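Long-range contacts in NAD-dependent epimerase/dehydratase (Veillonella parvula DSM 2008, PDB 3R6D), which probably binds NAD(P) in a Rossmann-type domain and is classed as an NAD-dependent epimerase or dehydratase, its substrate not established: residues R101-S112 with N146-T155; M82-V92 with Y131-L142. All blocks are in the same frame, centred on the assembly; numbering follows the deposited sequence. Where two conformers were deposited one is given.

Contact 1: R101-S112 with N146-T155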
loop_
_atom_site.group_PDB
_atom_site.type_symbol
_atom_site.label_atom_id
_atom_site.label_comp_id
_atom_site.label_asym_id
_atom_site.label_seq_id
_atom_site.Cartn_x
_atom_site.Cartn_y
_atom_site.Cartn_z
ATOM N N ARG A 101 8.121 -6.052 -12.391
ATOM C CA ARG A 101 8.194 -7.130 -11.397
ATOM C C ARG A 101 7.828 -6.702 -9.976
ATOM O O ARG A 101 7.170 -7.468 -9.240
ATOM C CB ARG A 101 9.604 -7.739 -11.387
ATOM C CG ARG A 101 10.106 -8.104 -12.771
ATOM C CD ARG A 101 9.284 -9.224 -13.362
ATOM N NE ARG A 101 9.429 -10.426 -12.550
ATOM C CZ ARG A 101 8.430 -11.243 -12.218
ATOM N NH1 ARG A 101 7.192 -11.016 -12.625
ATOM N NH2 ARG A 101 8.677 -12.289 -11.467
ATOM N N ARG A 102 8.246 -5.496 -9.582
ATOM C CA ARG A 102 8.193 -5.102 -8.147
ATOM C C ARG A 102 6.924 -4.344 -7.796
ATOM O O ARG A 102 6.630 -3.302 -8.416
ATOM C CB ARG A 102 9.416 -4.268 -7.796
ATOM C CG ARG A 102 9.573 -4.011 -6.304
ATOM C CD ARG A 102 10.191 -5.208 -5.605
ATOM N NE ARG A 102 10.317 -4.942 -4.158
ATOM C CZ ARG A 102 9.391 -5.197 -3.220
ATOM N NH1 ARG A 102 8.262 -5.850 -3.514
ATOM N NH2 ARG A 102 9.615 -4.789 -1.979
ATOM N N VAL A 103 6.158 -4.880 -6.841
ATOM C CA VAL A 103 4.896 -4.233 -6.450
ATOM C C VAL A 103 4.777 -4.250 -4.928
ATOM O O VAL A 103 5.034 -5.275 -4.293
ATOM C CB VAL A 103 3.681 -4.852 -7.227
ATOM C CG1 VAL A 103 3.502 -6.324 -6.949
ATOM C CG2 VAL A 103 2.419 -4.054 -6.976
ATOM N N ILE A 104 4.403 -3.107 -4.340
ATOM C CA ILE A 104 4.097 -3.013 -2.918
ATOM C C ILE A 104 2.635 -2.603 -2.821
ATOM O O ILE A 104 2.246 -1.597 -3.417
ATOM C CB ILE A 104 5.007 -1.962 -2.227
ATOM C CG1 ILE A 104 6.473 -2.388 -2.306
ATOM C CG2 ILE A 104 4.569 -1.762 -0.772
ATOM C CD1 ILE A 104 7.463 -1.273 -2.018
ATOM N N GLY A 105 1.828 -3.360 -2.083
ATOM C CA GLY A 105 0.399 -3.097 -2.009
ATOM C C GLY A 105 -0.097 -3.083 -0.576
ATOM O O GLY A 105 0.441 -3.795 0.280
ATOM N N VAL A 106 -1.144 -2.303 -0.318
ATOM C CA VAL A 106 -1.761 -2.181 0.972
ATOM C C VAL A 106 -3.012 -3.026 1.086
ATOM O O VAL A 106 -3.939 -2.859 0.291
ATOM C CB VAL A 106 -2.077 -0.705 1.235
ATOM C CG1 VAL A 106 -3.035 -0.567 2.374
ATOM C CG2 VAL A 106 -0.760 0.051 1.513
ATOM N N SER A 107 -3.049 -3.880 2.109
ATOM C CA SER A 107 -4.204 -4.703 2.420
ATOM C C SER A 107 -4.537 -4.556 3.885
ATOM O O SER A 107 -3.985 -3.707 4.585
ATOM C CB SER A 107 -3.868 -6.139 2.016
ATOM O OG SER A 107 -4.955 -7.007 2.165
HETATM N N MSE A 108 -5.500 -5.328 4.351
HETATM C CA MSE A 108 -5.956 -5.222 5.738
HETATM C C MSE A 108 -5.394 -6.380 6.561
HETATM O O MSE A 108 -5.342 -7.544 6.119
HETATM C CB MSE A 108 -7.488 -5.178 5.826
HETATM C CG MSE A 108 -8.179 -6.362 5.231
HETATM SE SE MSE A 108 -10.127 -6.324 5.550
HETATM C CE MSE A 108 -10.077 -6.766 7.436
ATOM N N ALA A 109 -5.022 -6.066 7.790
ATOM C CA ALA A 109 -4.758 -7.095 8.783
ATOM C C ALA A 109 -6.073 -7.790 9.189
ATOM O O ALA A 109 -7.145 -7.173 9.170
ATOM C CB ALA A 109 -4.108 -6.469 10.000
ATOM N N GLY A 110 -5.959 -9.060 9.555
ATOM C CA GLY A 110 -7.062 -9.843 10.082
ATOM C C GLY A 110 -7.558 -10.947 9.185
ATOM O O GLY A 110 -8.375 -11.764 9.642
ATOM N N LEU A 111 -7.064 -11.007 7.940
ATOM C CA LEU A 111 -7.474 -12.042 6.944
ATOM C C LEU A 111 -6.594 -13.324 6.928
ATOM O O LEU A 111 -6.828 -14.238 6.121
ATOM C CB LEU A 111 -7.521 -11.443 5.549
ATOM C CG LEU A 111 -8.322 -10.183 5.314
ATOM C CD1 LEU A 111 -8.208 -9.831 3.832
ATOM C CD2 LEU A 111 -9.784 -10.383 5.790
ATOM N N SER A 112 -5.575 -13.386 7.775
ATOM C CA SER A 112 -4.692 -14.566 7.897
ATOM C C SER A 112 -4.781 -15.125 9.312
ATOM O O SER A 112 -3.810 -15.766 9.811
ATOM C CB SER A 112 -3.240 -14.156 7.612
ATOM O OG SER A 112 -3.106 -13.647 6.286
ATOM N N ASN A 146 3.055 -14.009 -10.275
ATOM C CA ASN A 146 4.447 -14.251 -10.269
ATOM C C ASN A 146 5.279 -13.014 -9.898
ATOM O O ASN A 146 6.504 -12.998 -10.023
ATOM C CB ASN A 146 4.758 -14.738 -11.706
ATOM C CG ASN A 146 4.201 -13.749 -12.823
ATOM O OD1 ASN A 146 4.221 -12.527 -12.618
ATOM N ND2 ASN A 146 3.679 -14.279 -13.961
ATOM N N LEU A 147 4.583 -11.943 -9.457
ATOM C CA LEU A 147 5.231 -10.661 -9.221
ATOM C C LEU A 147 6.065 -10.721 -7.954
ATOM O O LEU A 147 5.772 -11.508 -7.015
ATOM C CB LEU A 147 4.200 -9.520 -9.099
ATOM C CG LEU A 147 3.361 -9.308 -10.353
ATOM C CD1 LEU A 147 2.230 -8.339 -10.103
ATOM C CD2 LEU A 147 4.224 -8.804 -11.526
ATOM N N ASN A 148 7.085 -9.871 -7.872
ATOM C CA ASN A 148 7.830 -9.722 -6.655
ATOM C C ASN A 148 7.071 -8.742 -5.747
ATOM O O ASN A 148 7.351 -7.530 -5.722
ATOM C CB ASN A 148 9.249 -9.244 -6.905
ATOM C CG ASN A 148 10.015 -9.096 -5.618
ATOM O OD1 ASN A 148 9.546 -9.564 -4.569
ATOM N ND2 ASN A 148 11.129 -8.377 -5.642
ATOM N N TYR A 149 6.067 -9.277 -5.034
ATOM C CA TYR A 149 5.155 -8.474 -4.239
ATOM C C TYR A 149 5.607 -8.342 -2.805
ATOM O O TYR A 149 6.220 -9.263 -2.226
ATOM C CB TYR A 149 3.720 -9.040 -4.303
ATOM C CG TYR A 149 3.550 -10.373 -3.614
ATOM C CD1 TYR A 149 3.338 -10.427 -2.239
ATOM C CD2 TYR A 149 3.567 -11.580 -4.330
ATOM C CE1 TYR A 149 3.185 -11.626 -1.564
ATOM C CE2 TYR A 149 3.404 -12.802 -3.676
ATOM C CZ TYR A 149 3.207 -12.802 -2.288
ATOM O OH TYR A 149 3.026 -13.985 -1.577
ATOM N N THR A 150 5.223 -7.210 -2.209
ATOM C CA THR A 150 5.152 -7.121 -0.749
ATOM C C THR A 150 3.751 -6.631 -0.412
ATOM O O THR A 150 3.356 -5.537 -0.870
ATOM C CB THR A 150 6.160 -6.092 -0.163
ATOM O OG1 THR A 150 7.458 -6.254 -0.763
ATOM C CG2 THR A 150 6.225 -6.236 1.346
ATOM N N ILE A 151 3.003 -7.427 0.345
ATOM C CA ILE A 151 1.712 -6.989 0.855
ATOM C C ILE A 151 1.947 -6.420 2.232
ATOM O O ILE A 151 2.641 -7.039 3.052
ATOM C CB ILE A 151 0.709 -8.153 0.863
ATOM C CG1 ILE A 151 0.387 -8.585 -0.593
ATOM C CG2 ILE A 151 -0.541 -7.768 1.666
ATOM C CD1 ILE A 151 -0.314 -9.922 -0.665
ATOM N N LEU A 152 1.389 -5.232 2.513
ATOM C CA LEU A 152 1.433 -4.639 3.853
ATOM C C LEU A 152 0.069 -4.793 4.475
ATOM O O LEU A 152 -0.910 -4.213 4.001
ATOM C CB LEU A 152 1.866 -3.148 3.765
ATOM C CG LEU A 152 3.251 -2.957 3.101
ATOM C CD1 LEU A 152 3.498 -1.454 3.014
ATOM C CD2 LEU A 152 4.326 -3.667 3.863
ATOM N N ARG A 153 -0.025 -5.636 5.504
ATOM C CA ARG A 153 -1.276 -5.856 6.220
ATOM C C ARG A 153 -1.435 -4.805 7.308
ATOM O O ARG A 153 -0.751 -4.872 8.327
ATOM C CB ARG A 153 -1.325 -7.262 6.829
ATOM C CG ARG A 153 -1.395 -8.375 5.796
ATOM C CD ARG A 153 -1.263 -9.745 6.422
ATOM N NE ARG A 153 0.113 -10.057 6.780
ATOM C CZ ARG A 153 0.553 -10.328 8.011
ATOM N NH1 ARG A 153 -0.239 -10.159 9.084
ATOM N NH2 ARG A 153 1.818 -10.724 8.185
ATOM N N LEU A 154 -2.291 -3.808 7.064
ATOM C CA LEU A 154 -2.402 -2.682 7.998
ATOM C C LEU A 154 -3.499 -2.920 8.984
ATOM O O LEU A 154 -4.600 -3.337 8.609
ATOM C CB LEU A 154 -2.663 -1.375 7.252
ATOM C CG LEU A 154 -1.680 -1.049 6.108
ATOM C CD1 LEU A 154 -1.937 0.353 5.595
ATOM C CD2 LEU A 154 -0.214 -1.184 6.572
ATOM N N THR A 155 -3.215 -2.605 10.258
ATOM C CA THR A 155 -4.246 -2.526 11.281
ATOM C C THR A 155 -4.976 -1.160 11.152
ATOM O O THR A 155 -4.823 -0.496 10.131
ATOM C CB THR A 155 -3.661 -2.857 12.637
ATOM O OG1 THR A 155 -4.734 -2.925 13.593
ATOM C CG2 THR A 155 -2.589 -1.853 13.091
HETATM O O HOH W 1 -7.481 -4.272 9.930
#
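The guanidinium of Arg102 meets the neighbouring strand with its edge: Asn148 O and Thr150 OG1 both lie within 12° of its plane. A bend at chi2 (80°) turns it back along the sheet face to reach them. NH1 and NH2 grip Thr150 OG1 end-on, each at 2.9 Å, and NH1 also donates to Asn148 O at 2.9 Å. That carbonyl takes a second bond from Val103 N, on the opposite face of its plane. Thr150 OG1 is also hydrogen-bonded to Phe201 O, and Arg102 NE forms a salt bridge with Glu198. An alanine in place of Arg102 would probably leave the Glu198 carboxylate without this charge partner and Thr150 OG1 without its two N-H donors. In one of its two conformers, Arg101 NH2 donates to Asn146 O. Backbone hydrogen bonds of a parallel strand pair run from Arg101 O to Ala109 N. On the Arg102 face, Val106 CG1 presses on Leu154 CD1 at 3.5 Å; on the other, Ser107 CB meets Ile151 CG2 at 3.7 Å. In the Rossmann-type sheet, 102-108 also pairs with strand 76-79, and 148-158 with 204-209. Helix 182-193 covers Ile104 and Leu152, while helix 129-144 packs against Tyr149 and Ile151.

Contact 2: M82-V92 with Y131-L142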
loop_
_atom_site.group_PDB
_atom_site.type_symbol
_atom_site.label_atom_id
_atom_site.label_comp_id
_atom_site.label_asym_id
_atom_site.label_seq_id
_atom_site.Cartn_x
_atom_site.Cartn_y
_atom_site.Cartn_z
HETATM N N MSE A 82 -6.205 -2.396 -2.261
HETATM C CA MSE A 82 -6.332 -3.787 -2.741
HETATM C C MSE A 82 -7.730 -4.269 -2.325
HETATM O O MSE A 82 -7.878 -5.078 -1.396
HETATM C CB MSE A 82 -5.243 -4.692 -2.140
HETATM C CG MSE A 82 -3.863 -4.330 -2.636
HETATM SE SE MSE A 82 -2.483 -5.459 -1.829
HETATM C CE MSE A 82 -3.235 -7.206 -2.258
ATOM N N GLU A 83 -8.740 -3.727 -3.005
ATOM C CA GLU A 83 -10.137 -3.874 -2.583
ATOM C C GLU A 83 -10.972 -4.798 -3.440
ATOM O O GLU A 83 -12.057 -5.226 -3.018
ATOM C CB GLU A 83 -10.809 -2.502 -2.563
ATOM C CG GLU A 83 -10.376 -1.633 -1.396
ATOM C CD GLU A 83 -10.822 -0.194 -1.581
ATOM O OE1 GLU A 83 -11.512 0.104 -2.579
ATOM O OE2 GLU A 83 -10.496 0.617 -0.705
ATOM N N SER A 84 -10.482 -5.080 -4.643
ATOM C CA SER A 84 -11.214 -5.820 -5.658
ATOM C C SER A 84 -10.349 -6.880 -6.327
ATOM O O SER A 84 -9.278 -6.552 -6.830
ATOM C CB SER A 84 -11.745 -4.808 -6.724
ATOM O OG SER A 84 -11.954 -5.422 -7.977
ATOM N N GLY A 85 -10.834 -8.119 -6.426
ATOM C CA GLY A 85 -10.097 -9.146 -7.167
ATOM C C GLY A 85 -9.923 -8.804 -8.641
ATOM O O GLY A 85 -8.853 -9.018 -9.230
ATOM N N SER A 86 -10.997 -8.338 -9.274
ATOM C CA SER A 86 -10.907 -8.019 -10.700
ATOM C C SER A 86 -9.987 -6.822 -10.972
ATOM O O SER A 86 -9.248 -6.862 -11.941
ATOM C CB SER A 86 -12.283 -7.833 -11.307
ATOM O OG SER A 86 -12.921 -6.783 -10.631
ATOM N N ASP A 87 -10.039 -5.795 -10.129
ATOM C CA ASP A 87 -9.078 -4.677 -10.279
ATOM C C ASP A 87 -7.655 -5.149 -10.062
ATOM O O ASP A 87 -6.755 -4.799 -10.794
ATOM C CB ASP A 87 -9.373 -3.487 -9.383
ATOM C CG ASP A 87 -10.604 -2.721 -9.817
ATOM O OD1 ASP A 87 -11.116 -2.953 -10.941
ATOM O OD2 ASP A 87 -11.035 -1.861 -9.029
HETATM N N MSE A 88 -7.454 -5.999 -9.064
HETATM C CA MSE A 88 -6.123 -6.526 -8.835
HETATM C C MSE A 88 -5.671 -7.362 -10.015
HETATM O O MSE A 88 -4.525 -7.286 -10.431
HETATM C CB MSE A 88 -6.105 -7.372 -7.560
HETATM C CG MSE A 88 -4.727 -7.686 -6.971
HETATM SE SE MSE A 88 -3.768 -6.144 -6.189
HETATM C CE MSE A 88 -2.759 -6.418 -7.600
ATOM N N ALA A 89 -6.593 -8.132 -10.603
ATOM C CA ALA A 89 -6.231 -8.927 -11.765
ATOM C C ALA A 89 -5.845 -8.033 -12.942
ATOM O O ALA A 89 -4.901 -8.342 -13.683
ATOM C CB ALA A 89 -7.373 -9.890 -12.156
ATOM N N SER A 90 -6.585 -6.945 -13.118
ATOM C CA SER A 90 -6.250 -6.007 -14.201
ATOM C C SER A 90 -4.872 -5.367 -13.992
ATOM O O SER A 90 -4.124 -5.184 -14.963
ATOM C CB SER A 90 -7.307 -4.937 -14.328
ATOM O OG SER A 90 -8.522 -5.515 -14.762
ATOM N N ILE A 91 -4.542 -5.032 -12.736
ATOM C CA ILE A 91 -3.241 -4.466 -12.392
ATOM C C ILE A 91 -2.144 -5.503 -12.661
ATOM O O ILE A 91 -1.158 -5.212 -13.299
ATOM C CB ILE A 91 -3.224 -3.998 -10.923
ATOM C CG1 ILE A 91 -4.148 -2.779 -10.787
ATOM C CG2 ILE A 91 -1.787 -3.671 -10.482
ATOM C CD1 ILE A 91 -4.463 -2.442 -9.356
ATOM N N VAL A 92 -2.344 -6.729 -12.177
ATOM C CA VAL A 92 -1.366 -7.760 -12.420
ATOM C C VAL A 92 -1.122 -7.986 -13.919
ATOM O O VAL A 92 0.026 -8.130 -14.340
ATOM C CB VAL A 92 -1.805 -9.058 -11.718
ATOM C CG1 VAL A 92 -1.049 -10.257 -12.221
ATOM C CG2 VAL A 92 -1.622 -8.945 -10.178
ATOM N N TYR A 131 -16.606 -5.670 1.739
ATOM C CA TYR A 131 -15.292 -5.021 1.795
ATOM C C TYR A 131 -14.214 -6.054 2.148
ATOM O O TYR A 131 -13.152 -6.130 1.497
ATOM C CB TYR A 131 -15.270 -3.881 2.805
ATOM C CG TYR A 131 -13.919 -3.183 2.865
ATOM C CD1 TYR A 131 -13.582 -2.192 1.938
ATOM C CD2 TYR A 131 -12.957 -3.539 3.809
ATOM C CE1 TYR A 131 -12.361 -1.572 1.969
ATOM C CE2 TYR A 131 -11.721 -2.898 3.844
ATOM C CZ TYR A 131 -11.443 -1.915 2.918
ATOM O OH TYR A 131 -10.223 -1.268 2.928
ATOM N N VAL A 132 -14.514 -6.872 3.158
ATOM C CA VAL A 132 -13.620 -7.949 3.588
ATOM C C VAL A 132 -13.371 -8.917 2.445
ATOM O O VAL A 132 -12.247 -9.327 2.196
ATOM C CB VAL A 132 -14.190 -8.709 4.783
ATOM C CG1 VAL A 132 -13.296 -9.878 5.174
ATOM C CG2 VAL A 132 -14.349 -7.745 5.924
ATOM N N GLN A 133 -14.446 -9.346 1.793
ATOM C CA GLN A 133 -14.314 -10.347 0.750
ATOM C C GLN A 133 -13.537 -9.844 -0.456
ATOM O O GLN A 133 -12.757 -10.587 -1.031
ATOM C CB GLN A 133 -15.681 -10.913 0.386
ATOM C CG GLN A 133 -16.231 -11.586 1.638
ATOM C CD GLN A 133 -17.470 -12.424 1.436
ATOM O OE1 GLN A 133 -18.262 -12.190 0.524
ATOM N NE2 GLN A 133 -17.648 -13.410 2.308
ATOM N N GLY A 134 -13.760 -8.582 -0.834
ATOM C CA GLY A 134 -13.008 -7.972 -1.925
ATOM C C GLY A 134 -11.515 -7.878 -1.547
ATOM O O GLY A 134 -10.642 -8.162 -2.380
ATOM N N GLU A 135 -11.228 -7.499 -0.290
ATOM C CA GLU A 135 -9.823 -7.496 0.165
ATOM C C GLU A 135 -9.197 -8.890 0.090
ATOM O O GLU A 135 -8.055 -9.060 -0.363
ATOM C CB GLU A 135 -9.705 -6.927 1.584
ATOM C CG GLU A 135 -9.905 -5.410 1.643
ATOM C CD GLU A 135 -8.638 -4.590 1.530
ATOM O OE1 GLU A 135 -7.540 -5.058 1.902
ATOM O OE2 GLU A 135 -8.779 -3.433 1.077
ATOM N N ARG A 136 -9.959 -9.905 0.514
ATOM C CA ARG A 136 -9.451 -11.262 0.419
ATOM C C ARG A 136 -9.139 -11.677 -1.044
ATOM O O ARG A 136 -8.086 -12.262 -1.326
ATOM C CB ARG A 136 -10.440 -12.243 1.071
ATOM C CG ARG A 136 -9.923 -13.623 1.166
ATOM C CD ARG A 136 -10.900 -14.515 1.895
ATOM N NE ARG A 136 -10.930 -14.228 3.322
ATOM C CZ ARG A 136 -11.972 -13.734 3.992
ATOM N NH1 ARG A 136 -13.119 -13.472 3.352
ATOM N NH2 ARG A 136 -11.875 -13.538 5.305
ATOM N N GLN A 137 -10.072 -11.379 -1.960
ATOM C CA GLN A 137 -9.884 -11.761 -3.352
ATOM C C GLN A 137 -8.692 -11.026 -3.982
ATOM O O GLN A 137 -7.918 -11.649 -4.692
ATOM C CB GLN A 137 -11.168 -11.539 -4.158
ATOM C CG GLN A 137 -12.250 -12.596 -3.808
ATOM C CD GLN A 137 -13.511 -12.535 -4.663
ATOM O OE1 GLN A 137 -13.991 -11.453 -4.972
ATOM N NE2 GLN A 137 -14.075 -13.723 -5.029
ATOM N N ALA A 138 -8.540 -9.720 -3.708
ATOM C CA ALA A 138 -7.385 -8.947 -4.210
ATOM C C ALA A 138 -6.055 -9.493 -3.709
ATOM O O ALA A 138 -5.108 -9.672 -4.488
ATOM C CB ALA A 138 -7.523 -7.495 -3.823
ATOM N N ARG A 139 -6.035 -9.850 -2.417
ATOM C CA ARG A 139 -4.863 -10.471 -1.840
ATOM C C ARG A 139 -4.520 -11.783 -2.532
ATOM O O ARG A 139 -3.370 -12.013 -2.926
ATOM C CB ARG A 139 -5.077 -10.722 -0.359
ATOM C CG ARG A 139 -3.957 -11.578 0.199
ATOM C CD ARG A 139 -4.376 -12.290 1.412
ATOM N NE ARG A 139 -5.309 -13.370 1.126
ATOM C CZ ARG A 139 -5.929 -14.016 2.090
ATOM N NH1 ARG A 139 -5.725 -13.675 3.364
ATOM N NH2 ARG A 139 -6.737 -15.018 1.781
ATOM N N ASN A 140 -5.529 -12.648 -2.722
ATOM C CA ASN A 140 -5.306 -13.933 -3.392
ATOM C C ASN A 140 -4.775 -13.753 -4.796
ATOM O O ASN A 140 -3.842 -14.445 -5.182
ATOM C CB ASN A 140 -6.596 -14.762 -3.434
ATOM C CG ASN A 140 -7.038 -15.216 -2.053
ATOM O OD1 ASN A 140 -6.277 -15.127 -1.077
ATOM N ND2 ASN A 140 -8.275 -15.705 -1.960
ATOM N N VAL A 141 -5.348 -12.797 -5.553
ATOM C CA VAL A 141 -4.873 -12.573 -6.924
ATOM C C VAL A 141 -3.381 -12.200 -6.890
ATOM O O VAL A 141 -2.576 -12.666 -7.706
ATOM C CB VAL A 141 -5.696 -11.488 -7.658
ATOM C CG1 VAL A 141 -4.990 -11.036 -8.956
ATOM C CG2 VAL A 141 -7.109 -12.044 -7.982
ATOM N N LEU A 142 -3.004 -11.295 -5.978
ATOM C CA LEU A 142 -1.606 -10.857 -5.948
ATOM C C LEU A 142 -0.656 -11.989 -5.522
ATOM O O LEU A 142 0.398 -12.201 -6.129
ATOM C CB LEU A 142 -1.436 -9.602 -5.089
ATOM C CG LEU A 142 -0.044 -8.997 -5.084
ATOM C CD1 LEU A 142 0.472 -8.676 -6.503
ATOM C CD2 LEU A 142 -0.059 -7.738 -4.208
HETATM O O HOH W 2 -6.209 -7.074 -0.208
HETATM O O HOH W 3 -6.537 -2.009 0.627
HETATM O O HOH W 4 -12.853 -4.283 -0.614
HETATM O O HOH W 5 -8.999 0.356 1.329
HETATM O O HOH W 6 -13.494 -8.752 -5.449
#
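Val141 points CG1 anti to its own backbone N (chi1 167°), which drives this methyl onto the first turns of helix 85-96, 3.7 Å from Ala89 N, while CG2 rests on Gly85 O. The side chain is a knob in the hole formed by Gly85, Met88, Ala89 and Val92. Met88 also carries its CG away from the backbone N, then bends at chi2 (69°); its side chain slides past Val141 in the opposite direction and brings CG to 3.2 Å from Ala138 O. Selenomethionine Met82 turns at its last torsion, laying CE 3.7 Å from Arg139 CA and against Leu142 CD2.

Over the short segments 85-92 and 131-142 the helix axes run 24° from parallel and only 7.8 Å apart, a closeness that small residues permit. A CB on Gly134 would collide with Glu83 O, and one on Gly85 would press on Gln137 CB; Ala138 CB fits 3.4 Å from Met82 O. Ser84 N-caps helix 85-96, its OG accepting from Asp87 N.

At the N-terminal end of segment 131-142, Glu83 CG approaches Tyr131 CE1 obliquely, and Glu135 CG lies over one face of that ring, toward its rim. Waters finish the polar join: one links Met82 N to Glu135 OE2, another bridges Glu83 O and Tyr131 O, and a third ties Gly85 N to Gln137 OE1.

The chemistry is therefore divided, with apolar packing around Val141 and Leu142 and water bridges spread from Tyr131 to Gln137. No direct hydrogen bond joins the two segments. Met82 O and Glu135 OE2 face each other as two acceptors 3.1 Å apart, a crowding probably eased by the water that donates to OE2. With Glu83 OE2 and Glu135 OE2 4.7 Å apart, the like charges would probably disfavour each other.

How the contacts relate
The centres of contact 1 and contact 2 lie about 11 Å apart within the same NAD(P)H-binding region. Their segments alternate along the chain: 82-92, 101-112, 131-142, then 146-155. Helix 85-96 leads into strand 102-108, and helix 129-144 into strand 148-158, so two successive helix-strand units pair strand with strand in contact 1 and helix with helix in contact 2. The layers also meet directly: Ser107 OG probably bonds to Glu135 OE1, and Leu111 O to Arg139 NH1, while Met82 CG packs on Val106 O. Together they join the sheet and one covering helical layer into a single core of what is presumably an NAD(P)-binding Rossmann-type fold.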